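PDB 4P47: TRAP dicarboxylate transporter, DctP subunit from Ochrobactrum anthropi, which probably binds a small organic solute, perhaps a dicarboxylate, in the periplasm and hands it to a TRAP membrane transporter. Local coordinates for residues A[32-37]-A[88-93]; A[38-43]-A[67-72]; A[102-107]-A[130-135]; A[142-147]-A[242-247]. All coordinates share one frame; numbering follows the deposited sequence. Where two conformers were deposited one is given.

Interaction 1 of 4, residues A[32-37]-A[88-93]; sequences IKFAAA and VEMTVM
Met90 folds its thioether over the ring of Phe34. CE sits 4.1 Å from the centroid of the Phe34 ring and close to the ring normal, a CH-pi contact, while SD stands farther out above the same face in a Met-aromatic contact. The bend at the end of Met90 (chi3 65°) turns the methyl in over the ring, and SD meets Ile32 CG2 at 3.7 Å. The ring edge reaches along the neighbouring strand, with CE1 3.7 Å from Val92 N, which lies in the ring plane. With a leucine in place of Phe34 the ring under Met90 CE is gone, which would probably open a gap beside Val92 CG1 and let the thioether shift. Strands 32-35 and 90-93 run parallel in the N-terminal lobe of a periplasmic binding protein fold, joined by Met90 N to Lys33 O and Ala35 N to Met90 O, both 2.9 Å. Polar side chains add to this ladder at both ends. Glu89 curls back at chi2 (77°), and its OE1 takes Lys33 N at 2.9 Å on the anti side, well out of the carboxylate plane. Thr91 OG1 donates to Ala35 O at 2.7 Å, coming from above the carbonyl plane.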
loop_
_atom_site.group_PDB
_atom_site.type_symbol
_atom_site.label_atom_id
_atom_site.label_comp_id
_atom_site.label_asym_id
_atom_site.label_seq_id
_atom_site.Cartn_x
_atom_site.Cartn_y
_atom_site.Cartn_z
ATOM N N ILE A 32 -9.942 10.687 -20.310
ATOM C CA ILE A 32 -9.020 9.924 -19.515
ATOM C C ILE A 32 -9.714 8.697 -18.955
ATOM O O ILE A 32 -10.673 8.826 -18.193
ATOM C CB ILE A 32 -8.515 10.757 -18.336
ATOM C CG1 ILE A 32 -7.691 11.942 -18.829
ATOM C CG2 ILE A 32 -7.702 9.875 -17.393
ATOM C CD1 ILE A 32 -7.200 12.871 -17.700
ATOM N N LYS A 33 -9.245 7.514 -19.337
ATOM C CA LYS A 33 -9.710 6.268 -18.740
ATOM C C LYS A 33 -8.839 5.975 -17.523
ATOM O O LYS A 33 -7.621 5.953 -17.633
ATOM C CB LYS A 33 -9.626 5.126 -19.757
ATOM C CG LYS A 33 -10.445 5.371 -21.017
ATOM C CD LYS A 33 -10.339 4.226 -22.033
ATOM C CE LYS A 33 -11.156 4.503 -23.297
ATOM N NZ LYS A 33 -11.164 3.356 -24.255
ATOM N N PHE A 34 -9.469 5.754 -16.371
ATOM C CA PHE A 34 -8.770 5.595 -15.094
ATOM C C PHE A 34 -9.203 4.264 -14.500
ATOM O O PHE A 34 -10.344 4.119 -14.039
ATOM C CB PHE A 34 -9.164 6.783 -14.198
ATOM C CG PHE A 34 -8.404 6.922 -12.896
ATOM C CD1 PHE A 34 -7.420 6.049 -12.506
ATOM C CD2 PHE A 34 -8.690 7.987 -12.085
ATOM C CE1 PHE A 34 -6.741 6.225 -11.269
ATOM C CE2 PHE A 34 -8.034 8.179 -10.888
ATOM C CZ PHE A 34 -7.048 7.295 -10.479
ATOM N N ALA A 35 -8.293 3.297 -14.540
ATOM C CA ALA A 35 -8.593 1.925 -14.148
ATOM C C ALA A 35 -8.054 1.604 -12.754
ATOM O O ALA A 35 -7.022 2.120 -12.336
ATOM C CB ALA A 35 -7.972 0.987 -15.138
ATOM N N ALA A 36 -8.747 0.741 -12.015
ATOM C CA ALA A 36 -8.222 0.213 -10.763
ATOM C C ALA A 36 -8.879 -1.106 -10.440
ATOM O O ALA A 36 -9.866 -1.488 -11.058
ATOM C CB ALA A 36 -8.449 1.196 -9.622
ATOM N N ALA A 37 -8.340 -1.762 -9.417
ATOM C CA ALA A 37 -8.801 -3.090 -9.001
ATOM C C ALA A 37 -10.069 -3.112 -8.170
ATOM O O ALA A 37 -10.864 -4.031 -8.313
ATOM C CB ALA A 37 -7.704 -3.763 -8.231
ATOM N N VAL A 88 -4.442 2.664 -21.845
ATOM C CA VAL A 88 -5.223 3.108 -20.694
ATOM C C VAL A 88 -4.463 4.320 -20.169
ATOM O O VAL A 88 -3.252 4.237 -19.986
ATOM C CB VAL A 88 -5.313 2.005 -19.636
ATOM C CG1 VAL A 88 -6.025 2.498 -18.399
ATOM C CG2 VAL A 88 -6.029 0.782 -20.222
ATOM N N GLU A 89 -5.130 5.452 -19.943
ATOM C CA GLU A 89 -4.414 6.680 -19.550
ATOM C C GLU A 89 -3.951 6.705 -18.111
ATOM O O GLU A 89 -2.856 7.189 -17.823
ATOM C CB GLU A 89 -5.268 7.920 -19.775
ATOM C CG GLU A 89 -5.454 8.295 -21.244
ATOM C CD GLU A 89 -6.450 7.426 -21.983
ATOM O OE1 GLU A 89 -7.315 6.800 -21.347
ATOM O OE2 GLU A 89 -6.358 7.383 -23.235
ATOM N N MET A 90 -4.789 6.243 -17.192
ATOM C CA MET A 90 -4.459 6.357 -15.765
ATOM C C MET A 90 -4.760 5.090 -14.991
ATOM O O MET A 90 -5.654 4.326 -15.343
ATOM C CB MET A 90 -5.226 7.513 -15.097
ATOM C CG MET A 90 -4.666 8.895 -15.408
ATOM S SD MET A 90 -5.434 10.258 -14.483
ATOM C CE MET A 90 -4.896 9.794 -12.830
ATOM N N THR A 91 -4.021 4.887 -13.911
ATOM C CA THR A 91 -4.337 3.832 -12.971
ATOM C C THR A 91 -3.795 4.213 -11.606
ATOM O O THR A 91 -2.989 5.152 -11.464
ATOM C CB THR A 91 -3.790 2.473 -13.428
ATOM O OG1 THR A 91 -4.384 1.420 -12.665
ATOM C CG2 THR A 91 -2.294 2.402 -13.269
ATOM N N VAL A 92 -4.261 3.499 -10.592
ATOM C CA VAL A 92 -3.727 3.588 -9.244
ATOM C C VAL A 92 -3.549 2.166 -8.712
ATOM O O VAL A 92 -4.416 1.319 -8.900
ATOM C CB VAL A 92 -4.641 4.473 -8.336
ATOM C CG1 VAL A 92 -6.092 3.960 -8.314
ATOM C CG2 VAL A 92 -4.052 4.592 -6.946
ATOM N N MET A 93 -2.404 1.881 -8.115
ATOM C CA MET A 93 -2.136 0.521 -7.618
ATOM C C MET A 93 -1.053 0.567 -6.569
ATOM O O MET A 93 -0.348 1.557 -6.436
ATOM C CB MET A 93 -1.665 -0.401 -8.749
ATOM C CG MET A 93 -0.299 -0.011 -9.304
ATOM S SD MET A 93 0.244 -1.065 -10.690
ATOM C CE MET A 93 -0.858 -0.438 -11.920
HETATM O O HOH W 1 -5.701 -1.068 -8.358
#

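Interaction 2 of 4, residues A[38-43]-A[67-72]; sequences NSKGHP and LFPGGV
The carbonyl of Asn38 is approached from above its plane: Gly70 N donates to Asn38 O at 2.8 Å from 54° out of that plane, along a bent path with an N-H...O angle of 140°. The pyrrolidine ring of Pro69 crowds the same oxygen, its CB lying 3.3 Å from Asn38 O, and turns CG toward the bent chain of Lys40, whose NZ is 3.8 Å from Pro69 CG. The imidazole of His42 is sandwiched within its own loop, with Pro43 CD over the rim of one face and Asn38 CG 3.7 Å above the centre of the opposite face.

Each segment contains a turn. Just after Asn38, residues 39-42 form a type II beta turn closed by His42 N to Ser39 O at 3.0 Å, with Gly41 in the third position; Pro69 to Val72 make a type I' turn, whose two central residues, Gly70 and Gly71, have positive phi. Gly70 CA passes 3.9 Å from Ser39 OG. The contact is small and lies at the surface: one backbone hydrogen bond, with Pro69 and the Lys40 chain beside it.

His42 is the N-cap of helix 43-58, with ND1 bonded to Gln44 N, and Pro43 packs on helix 254-288. The contact ties the loop leaving strand 30-35, which leads into helix 43-58, to the turn leaving the neighbouring parallel strand 63-68.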
loop_
_atom_site.group_PDB
_atom_site.type_symbol
_atom_site.label_atom_id
_atom_site.label_comp_id
_atom_site.label_asym_id
_atom_site.label_seq_id
_atom_site.Cartn_x
_atom_site.Cartn_y
_atom_site.Cartn_z
ATOM N N ASN A 38 -10.268 -2.139 -7.281
ATOM C CA ASN A 38 -11.358 -2.231 -6.311
ATOM C C ASN A 38 -12.659 -1.634 -6.827
ATOM O O ASN A 38 -12.694 -1.051 -7.899
ATOM C CB ASN A 38 -10.913 -1.583 -5.002
ATOM C CG ASN A 38 -9.751 -2.309 -4.384
ATOM O OD1 ASN A 38 -8.623 -1.785 -4.295
ATOM N ND2 ASN A 38 -9.997 -3.550 -3.987
ATOM N N SER A 39 -13.741 -1.793 -6.056
ATOM C CA SER A 39 -15.074 -1.395 -6.509
ATOM C C SER A 39 -15.620 -0.187 -5.754
ATOM O O SER A 39 -15.074 0.203 -4.722
ATOM C CB SER A 39 -16.048 -2.568 -6.360
ATOM O OG SER A 39 -15.649 -3.659 -7.171
ATOM N N LYS A 40 -16.685 0.412 -6.290
ATOM C CA LYS A 40 -17.397 1.500 -5.630
ATOM C C LYS A 40 -17.621 1.152 -4.175
ATOM O O LYS A 40 -18.016 0.027 -3.843
ATOM C CB LYS A 40 -18.758 1.743 -6.296
ATOM C CG LYS A 40 -18.799 2.870 -7.317
ATOM C CD LYS A 40 -17.949 2.568 -8.540
ATOM C CE LYS A 40 -18.672 2.902 -9.836
ATOM N NZ LYS A 40 -17.802 3.666 -10.776
ATOM N N GLY A 41 -17.389 2.119 -3.299
ATOM C CA GLY A 41 -17.489 1.896 -1.875
ATOM C C GLY A 41 -16.125 1.808 -1.235
ATOM O O GLY A 41 -15.946 2.216 -0.091
ATOM N N HIS A 42 -15.154 1.273 -1.971
ATOM C CA HIS A 42 -13.806 1.123 -1.443
ATOM C C HIS A 42 -13.142 2.494 -1.450
ATOM O O HIS A 42 -13.355 3.279 -2.370
ATOM C CB HIS A 42 -12.999 0.136 -2.300
ATOM C CG HIS A 42 -11.666 -0.223 -1.722
ATOM N ND1 HIS A 42 -10.566 0.603 -1.819
ATOM C CD2 HIS A 42 -11.251 -1.313 -1.037
ATOM C CE1 HIS A 42 -9.537 0.044 -1.219
ATOM N NE2 HIS A 42 -9.923 -1.124 -0.738
ATOM N N PRO A 43 -12.314 2.790 -0.446
ATOM C CA PRO A 43 -11.653 4.103 -0.405
ATOM C C PRO A 43 -10.884 4.491 -1.687
ATOM O O PRO A 43 -10.825 5.667 -2.049
ATOM C CB PRO A 43 -10.735 3.973 0.814
ATOM C CG PRO A 43 -11.507 3.055 1.734
ATOM C CD PRO A 43 -12.101 2.032 0.806
ATOM N N LEU A 67 -14.163 6.155 -15.161
ATOM C CA LEU A 67 -13.622 5.160 -14.219
ATOM C C LEU A 67 -13.854 3.731 -14.683
ATOM O O LEU A 67 -14.951 3.394 -15.172
ATOM C CB LEU A 67 -14.224 5.356 -12.823
ATOM C CG LEU A 67 -14.090 6.749 -12.218
ATOM C CD1 LEU A 67 -14.495 6.676 -10.758
ATOM C CD2 LEU A 67 -12.681 7.317 -12.361
ATOM N N PHE A 68 -12.844 2.887 -14.516
ATOM C CA PHE A 68 -12.946 1.465 -14.825
ATOM C C PHE A 68 -12.510 0.717 -13.588
ATOM O O PHE A 68 -11.406 0.160 -13.532
ATOM C CB PHE A 68 -12.072 1.061 -16.015
ATOM C CG PHE A 68 -12.564 1.568 -17.340
ATOM C CD1 PHE A 68 -12.378 2.894 -17.696
ATOM C CD2 PHE A 68 -13.195 0.720 -18.247
ATOM C CE1 PHE A 68 -12.804 3.371 -18.934
ATOM C CE2 PHE A 68 -13.625 1.190 -19.469
ATOM C CZ PHE A 68 -13.446 2.511 -19.812
ATOM N N PRO A 69 -13.383 0.692 -12.574
ATOM C CA PRO A 69 -13.090 -0.008 -11.327
ATOM C C PRO A 69 -13.291 -1.522 -11.446
ATOM O O PRO A 69 -13.731 -2.005 -12.473
ATOM C CB PRO A 69 -14.102 0.611 -10.367
ATOM C CG PRO A 69 -15.278 0.866 -11.206
ATOM C CD PRO A 69 -14.718 1.312 -12.545
ATOM N N GLY A 70 -12.929 -2.254 -10.399
ATOM C CA GLY A 70 -13.245 -3.670 -10.285
ATOM C C GLY A 70 -12.323 -4.580 -11.068
ATOM O O GLY A 70 -12.600 -5.766 -11.226
ATOM N N GLY A 71 -11.234 -4.044 -11.593
ATOM C CA GLY A 71 -10.269 -4.832 -12.327
ATOM C C GLY A 71 -10.800 -5.299 -13.669
ATOM O O GLY A 71 -10.271 -6.239 -14.256
ATOM N N VAL A 72 -11.834 -4.644 -14.180
ATOM C CA VAL A 72 -12.467 -5.109 -15.413
ATOM C C VAL A 72 -11.564 -5.036 -16.628
ATOM O O VAL A 72 -11.795 -5.759 -17.605
ATOM C CB VAL A 72 -13.774 -4.342 -15.698
ATOM C CG1 VAL A 72 -14.787 -4.636 -14.601
ATOM C CG2 VAL A 72 -13.513 -2.843 -15.846
HETATM O O HOH W 2 -17.407 3.402 -13.208
#

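Interaction 3 of 4, residues A[102-107]-A[130-135]; sequences VKAFEA and TNLMKR
Val102 opens the contact against the aliphatic part of Arg135, the two side chains crossing at about a right angle. Its CG1, carried anti to the backbone N (chi1 169°), lies 3.6 Å from Arg135 CB and almost as near to CD, while CG2 approaches the backbone carbonyl oxygen of Arg135. Two residues on, within a short 3-10 segment, Ala104 points its methyl between two neighbours. Ala104 CB is 3.6 Å from Leu132 CD2, and on the other flank it lies over one face of the Arg135 guanidinium, 3.8 Å from NE. The arginine chain, extended from CG to NE, therefore runs along the surface of this turn.

Phe105 follows and sends its ring past Leu132, the two side chains sliding by one another in opposite directions. Leu132 CB sits over the ring face but displaced toward the rim, 4.0 Å from the Phe105 ring centroid, a CH-pi contact. The ring also reaches the helix backbone, where CE1 comes to 3.4 Å from Leu132 O, an oxygen that also accepts the N-H of Arg135. Val102 O lies in the ring plane at the ring edge. Tyr146, on strand 141-156, touches both Phe105 and Leu132, and Thr323 of helix 321-336 packs on Ala104 and Arg135.

No hydrogen bond passes between residues 102-107 and 130-135. Their cohesion is apolar, with Leu132 buried at its heart, and Arg135 contributes chiefly its hydrocarbon length while its charged end belongs to the exposed margin of the contact.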
loop_
_atom_site.group_PDB
_atom_site.type_symbol
_atom_site.label_atom_id
_atom_site.label_comp_id
_atom_site.label_asym_id
_atom_site.label_seq_id
_atom_site.Cartn_x
_atom_site.Cartn_y
_atom_site.Cartn_z
ATOM N N VAL A 102 10.997 -0.545 -12.023
ATOM C CA VAL A 102 12.019 0.302 -11.438
ATOM C C VAL A 102 12.326 -0.310 -10.078
ATOM O O VAL A 102 11.514 -0.231 -9.160
ATOM C CB VAL A 102 11.522 1.757 -11.277
ATOM C CG1 VAL A 102 12.483 2.577 -10.424
ATOM C CG2 VAL A 102 11.308 2.391 -12.639
ATOM N N LYS A 103 13.483 -0.943 -9.944
ATOM C CA LYS A 103 13.783 -1.726 -8.748
ATOM C C LYS A 103 13.746 -0.941 -7.439
ATOM O O LYS A 103 13.446 -1.516 -6.377
ATOM C CB LYS A 103 15.159 -2.383 -8.895
ATOM C CG LYS A 103 15.073 -3.809 -9.349
ATOM C CD LYS A 103 14.484 -4.696 -8.258
ATOM C CE LYS A 103 13.878 -5.944 -8.859
ATOM N NZ LYS A 103 14.721 -6.508 -9.954
ATOM N N ALA A 104 14.048 0.349 -7.502
ATOM C CA ALA A 104 14.044 1.171 -6.307
ATOM C C ALA A 104 12.681 1.127 -5.606
ATOM O O ALA A 104 12.643 1.309 -4.391
ATOM C CB ALA A 104 14.453 2.602 -6.640
ATOM N N PHE A 105 11.599 0.923 -6.356
ATOM C CA PHE A 105 10.278 0.871 -5.740
ATOM C C PHE A 105 10.120 -0.299 -4.764
ATOM O O PHE A 105 9.195 -0.282 -3.953
ATOM C CB PHE A 105 9.180 0.857 -6.793
ATOM C CG PHE A 105 8.785 2.224 -7.259
ATOM C CD1 PHE A 105 9.460 2.843 -8.305
ATOM C CD2 PHE A 105 7.759 2.900 -6.650
ATOM C CE1 PHE A 105 9.101 4.112 -8.731
ATOM C CE2 PHE A 105 7.403 4.180 -7.084
ATOM C CZ PHE A 105 8.083 4.775 -8.129
ATOM N N GLU A 106 10.997 -1.294 -4.790
ATOM C CA GLU A 106 10.958 -2.344 -3.773
ATOM C C GLU A 106 11.139 -1.781 -2.382
ATOM O O GLU A 106 10.711 -2.399 -1.398
ATOM C CB GLU A 106 12.020 -3.390 -4.087
ATOM C CG GLU A 106 12.066 -4.585 -3.176
ATOM C CD GLU A 106 13.033 -5.626 -3.681
ATOM O OE1 GLU A 106 14.261 -5.359 -3.650
ATOM O OE2 GLU A 106 12.575 -6.692 -4.113
ATOM N N ALA A 107 11.709 -0.583 -2.286
ATOM C CA ALA A 107 11.876 0.043 -0.983
ATOM C C ALA A 107 10.532 0.200 -0.244
ATOM O O ALA A 107 10.492 0.145 0.982
ATOM C CB ALA A 107 12.587 1.412 -1.098
ATOM N N THR A 130 9.209 11.294 -3.781
ATOM C CA THR A 130 9.432 12.135 -4.938
ATOM C C THR A 130 10.563 11.612 -5.811
ATOM O O THR A 130 10.453 11.543 -7.032
ATOM C CB THR A 130 9.689 13.571 -4.487
ATOM O OG1 THR A 130 8.538 14.037 -3.762
ATOM C CG2 THR A 130 9.954 14.493 -5.683
ATOM N N ASN A 131 11.642 11.181 -5.180
ATOM C CA ASN A 131 12.773 10.658 -5.920
ATOM C C ASN A 131 12.479 9.311 -6.572
ATOM O O ASN A 131 13.023 9.000 -7.622
ATOM C CB ASN A 131 14.027 10.607 -5.031
ATOM C CG ASN A 131 14.588 11.978 -4.757
ATOM O OD1 ASN A 131 14.346 12.906 -5.512
ATOM N ND2 ASN A 131 15.332 12.114 -3.669
ATOM N N LEU A 132 11.588 8.527 -5.981
ATOM C CA LEU A 132 11.147 7.327 -6.656
ATOM C C LEU A 132 10.415 7.701 -7.944
ATOM O O LEU A 132 10.669 7.119 -8.997
ATOM C CB LEU A 132 10.228 6.488 -5.764
ATOM C CG LEU A 132 10.908 5.689 -4.646
ATOM C CD1 LEU A 132 9.872 5.001 -3.801
ATOM C CD2 LEU A 132 11.878 4.678 -5.232
ATOM N N MET A 133 9.495 8.657 -7.865
ATOM C CA MET A 133 8.705 9.039 -9.043
ATOM C C MET A 133 9.545 9.567 -10.186
ATOM O O MET A 133 9.197 9.411 -11.345
ATOM C CB MET A 133 7.634 10.063 -8.662
ATOM C CG MET A 133 6.546 9.463 -7.819
ATOM S SD MET A 133 5.084 10.481 -7.692
ATOM C CE MET A 133 5.779 11.981 -7.029
ATOM N N LYS A 134 10.667 10.196 -9.872
ATOM C CA LYS A 134 11.558 10.689 -10.910
ATOM C C LYS A 134 12.119 9.601 -11.818
ATOM O O LYS A 134 12.557 9.869 -12.927
ATOM C CB LYS A 134 12.688 11.509 -10.280
ATOM C CG LYS A 134 12.171 12.825 -9.716
ATOM C CD LYS A 134 13.194 13.950 -9.778
ATOM C CE LYS A 134 14.006 14.045 -8.508
ATOM N NZ LYS A 134 14.828 15.299 -8.491
ATOM N N ARG A 135 12.076 8.359 -11.351
ATOM C CA ARG A 135 12.569 7.223 -12.104
ATOM C C ARG A 135 11.552 6.690 -13.121
ATOM O O ARG A 135 11.869 5.812 -13.933
ATOM C CB ARG A 135 12.969 6.099 -11.124
ATOM C CG ARG A 135 14.046 6.533 -10.120
ATOM C CD ARG A 135 14.271 5.533 -8.961
ATOM N NE ARG A 135 15.282 6.041 -8.027
ATOM C CZ ARG A 135 16.589 5.831 -8.156
ATOM N NH1 ARG A 135 17.051 5.103 -9.163
ATOM N NH2 ARG A 135 17.438 6.351 -7.278
#

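Interaction 4 of 4, residues A[142-147]-A[242-247]; sequences IGLAYW and VMISKK
Two long antiparallel strands, 141-156 and 229-245, meet here, and a classic beta bulge interrupts their ladder. Ile142 and Ile244 form a hydrogen-bonded pair, with Ile142 N to Ile244 O and Ile244 N to Ile142 O both at 2.9 Å. Beyond Gly143 the register slips: Leu144 N donates to Val242 O at 2.8 Å, but Val242 N returns to Ala145 O at 2.9 Å, so two residues face one. The extra residue leaves Ala145 N buried and without a partner.

Val242 supplies the main side-chain contact. One of its methyls, CG2, anti to the carbonyl carbon, stands almost squarely over the five-membered ring of Trp147, 3.4 Å from its centroid and 10° off the ring normal. With a serine at Trp147 the indole over Val242 CG2 is gone, which would probably leave a gap between this strand pair and helix 254-288. Nearer the strand ends Ile244 CG2 fits between Ile142 CB, at 3.6 Å, and Leu144 CD1, at 3.9 Å. Ile142 then rests on the first carbons of Lys246, whose NZ goes to a salt bridge with Asp250.

Strand 229-245 runs against both of its sheet neighbours here, 90-94 and 141-156, the position of the reversed strand in the beta2-beta1-beta3-betan-beta4 order of type II periplasmic binding proteins.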
loop_
_atom_site.group_PDB
_atom_site.type_symbol
_atom_site.label_atom_id
_atom_site.label_comp_id
_atom_site.label_asym_id
_atom_site.label_seq_id
_atom_site.Cartn_x
_atom_site.Cartn_y
_atom_site.Cartn_z
ATOM N N ILE A 142 4.275 8.368 -15.705
ATOM C CA ILE A 142 4.404 9.587 -14.929
ATOM C C ILE A 142 3.680 9.383 -13.599
ATOM O O ILE A 142 2.472 9.079 -13.577
ATOM C CB ILE A 142 3.724 10.771 -15.658
ATOM C CG1 ILE A 142 4.295 10.938 -17.073
ATOM C CG2 ILE A 142 3.846 12.063 -14.861
ATOM C CD1 ILE A 142 5.769 11.293 -17.138
ATOM N N GLY A 143 4.388 9.582 -12.493
ATOM C CA GLY A 143 3.782 9.508 -11.171
ATOM C C GLY A 143 3.146 10.829 -10.773
ATOM O O GLY A 143 3.731 11.905 -10.927
ATOM N N LEU A 144 1.925 10.791 -10.277
ATOM C CA LEU A 144 1.203 12.002 -9.896
ATOM C C LEU A 144 1.103 12.220 -8.383
ATOM O O LEU A 144 1.250 13.342 -7.903
ATOM C CB LEU A 144 -0.197 11.971 -10.511
ATOM C CG LEU A 144 -0.257 11.993 -12.034
ATOM C CD1 LEU A 144 -1.681 11.784 -12.501
ATOM C CD2 LEU A 144 0.297 13.329 -12.572
ATOM N N ALA A 145 0.854 11.161 -7.618
ATOM C CA ALA A 145 0.641 11.264 -6.179
ATOM C C ALA A 145 0.659 9.867 -5.598
ATOM O O ALA A 145 0.486 8.878 -6.320
ATOM C CB ALA A 145 -0.693 11.942 -5.862
ATOM N N TYR A 146 0.880 9.792 -4.296
ATOM C CA TYR A 146 0.674 8.574 -3.545
ATOM C C TYR A 146 -0.626 8.671 -2.761
ATOM O O TYR A 146 -0.890 9.679 -2.105
ATOM C CB TYR A 146 1.842 8.310 -2.586
ATOM C CG TYR A 146 3.151 8.076 -3.273
ATOM C CD1 TYR A 146 3.459 6.838 -3.801
ATOM C CD2 TYR A 146 4.096 9.080 -3.388
ATOM C CE1 TYR A 146 4.658 6.601 -4.445
ATOM C CE2 TYR A 146 5.302 8.843 -4.010
ATOM C CZ TYR A 146 5.580 7.606 -4.527
ATOM O OH TYR A 146 6.786 7.343 -5.159
ATOM N N TRP A 147 -1.444 7.629 -2.865
ATOM C CA TRP A 147 -2.656 7.493 -2.069
ATOM C C TRP A 147 -2.438 6.299 -1.118
ATOM O O TRP A 147 -1.338 5.729 -1.082
ATOM C CB TRP A 147 -3.862 7.240 -2.967
ATOM C CG TRP A 147 -4.293 8.377 -3.863
ATOM C CD1 TRP A 147 -3.708 9.596 -4.018
ATOM C CD2 TRP A 147 -5.418 8.355 -4.730
ATOM N NE1 TRP A 147 -4.425 10.348 -4.924
ATOM C CE2 TRP A 147 -5.475 9.591 -5.382
ATOM C CE3 TRP A 147 -6.382 7.378 -5.038
ATOM C CZ2 TRP A 147 -6.463 9.881 -6.323
ATOM C CZ3 TRP A 147 -7.360 7.669 -5.947
ATOM C CH2 TRP A 147 -7.387 8.897 -6.596
ATOM N N VAL A 242 -0.617 6.828 -7.991
ATOM C CA VAL A 242 -1.458 7.242 -9.100
ATOM C C VAL A 242 -0.557 7.638 -10.251
ATOM O O VAL A 242 0.344 8.482 -10.082
ATOM C CB VAL A 242 -2.318 8.456 -8.696
ATOM C CG1 VAL A 242 -3.214 8.901 -9.854
ATOM C CG2 VAL A 242 -3.168 8.143 -7.452
ATOM N N MET A 243 -0.770 7.009 -11.399
ATOM C CA MET A 243 0.066 7.201 -12.569
ATOM C C MET A 243 -0.743 7.545 -13.789
ATOM O O MET A 243 -1.929 7.192 -13.919
ATOM C CB MET A 243 0.838 5.918 -12.868
ATOM C CG MET A 243 1.878 5.579 -11.822
ATOM S SD MET A 243 2.656 3.944 -12.004
ATOM C CE MET A 243 1.234 2.865 -11.734
ATOM N N ILE A 244 -0.073 8.220 -14.718
ATOM C CA ILE A 244 -0.628 8.518 -16.012
ATOM C C ILE A 244 0.384 8.112 -17.095
ATOM O O ILE A 244 1.594 8.193 -16.894
ATOM C CB ILE A 244 -1.062 10.022 -16.066
ATOM C CG1 ILE A 244 -1.816 10.334 -17.350
ATOM C CG2 ILE A 244 0.123 10.979 -15.883
ATOM C CD1 ILE A 244 -2.620 11.607 -17.243
ATOM N N SER A 245 -0.137 7.628 -18.216
ATOM C CA SER A 245 0.679 7.204 -19.352
ATOM C C SER A 245 1.536 8.369 -19.871
ATOM O O SER A 245 1.020 9.445 -20.147
ATOM C CB SER A 245 -0.234 6.682 -20.459
ATOM O OG SER A 245 0.455 6.501 -21.690
ATOM N N LYS A 246 2.843 8.172 -20.014
ATOM C CA LYS A 246 3.687 9.241 -20.569
ATOM C C LYS A 246 3.316 9.583 -22.024
ATOM O O LYS A 246 3.348 10.748 -22.412
ATOM C CB LYS A 246 5.165 8.889 -20.461
ATOM C CG LYS A 246 6.103 9.961 -21.016
ATOM C CD LYS A 246 7.552 9.653 -20.674
ATOM C CE LYS A 246 8.477 10.808 -21.080
ATOM N NZ LYS A 246 8.436 11.051 -22.552
ATOM N N LYS A 247 2.958 8.578 -22.817
ATOM C CA LYS A 247 2.525 8.825 -24.198
ATOM C C LYS A 247 1.379 9.851 -24.213
ATOM O O LYS A 247 1.365 10.789 -25.004
ATOM C CB LYS A 247 2.096 7.509 -24.837
ATOM C CG LYS A 247 1.822 7.564 -26.319
ATOM C CD LYS A 247 1.881 6.158 -26.919
ATOM C CE LYS A 247 1.537 6.155 -28.402
ATOM N NZ LYS A 247 2.202 7.267 -29.132
#

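In the fold
Interactions 1, 2 and 4 follow one sheet across its width. Interactions 1 and 2 share the seam between strands 30-35 and 63-68, where Phe34 O and Phe68 N lie 2.8 Å apart; interactions 1 and 4 join through Thr91 O and Met243 N at 2.9 Å, their centres about 9 Å apart. Interaction 3 lies against strand 141-156, Leu132 CB approaching Tyr146 OH of interaction 4 to 3.6 Å, and stays about 17 Å from interaction 2 at the nearest atoms. A C-terminus occupies the ligand pocket in this crystal, a pocket that in this family lies between two lobes; the long strands of interaction 4 probably continue from one lobe to the other.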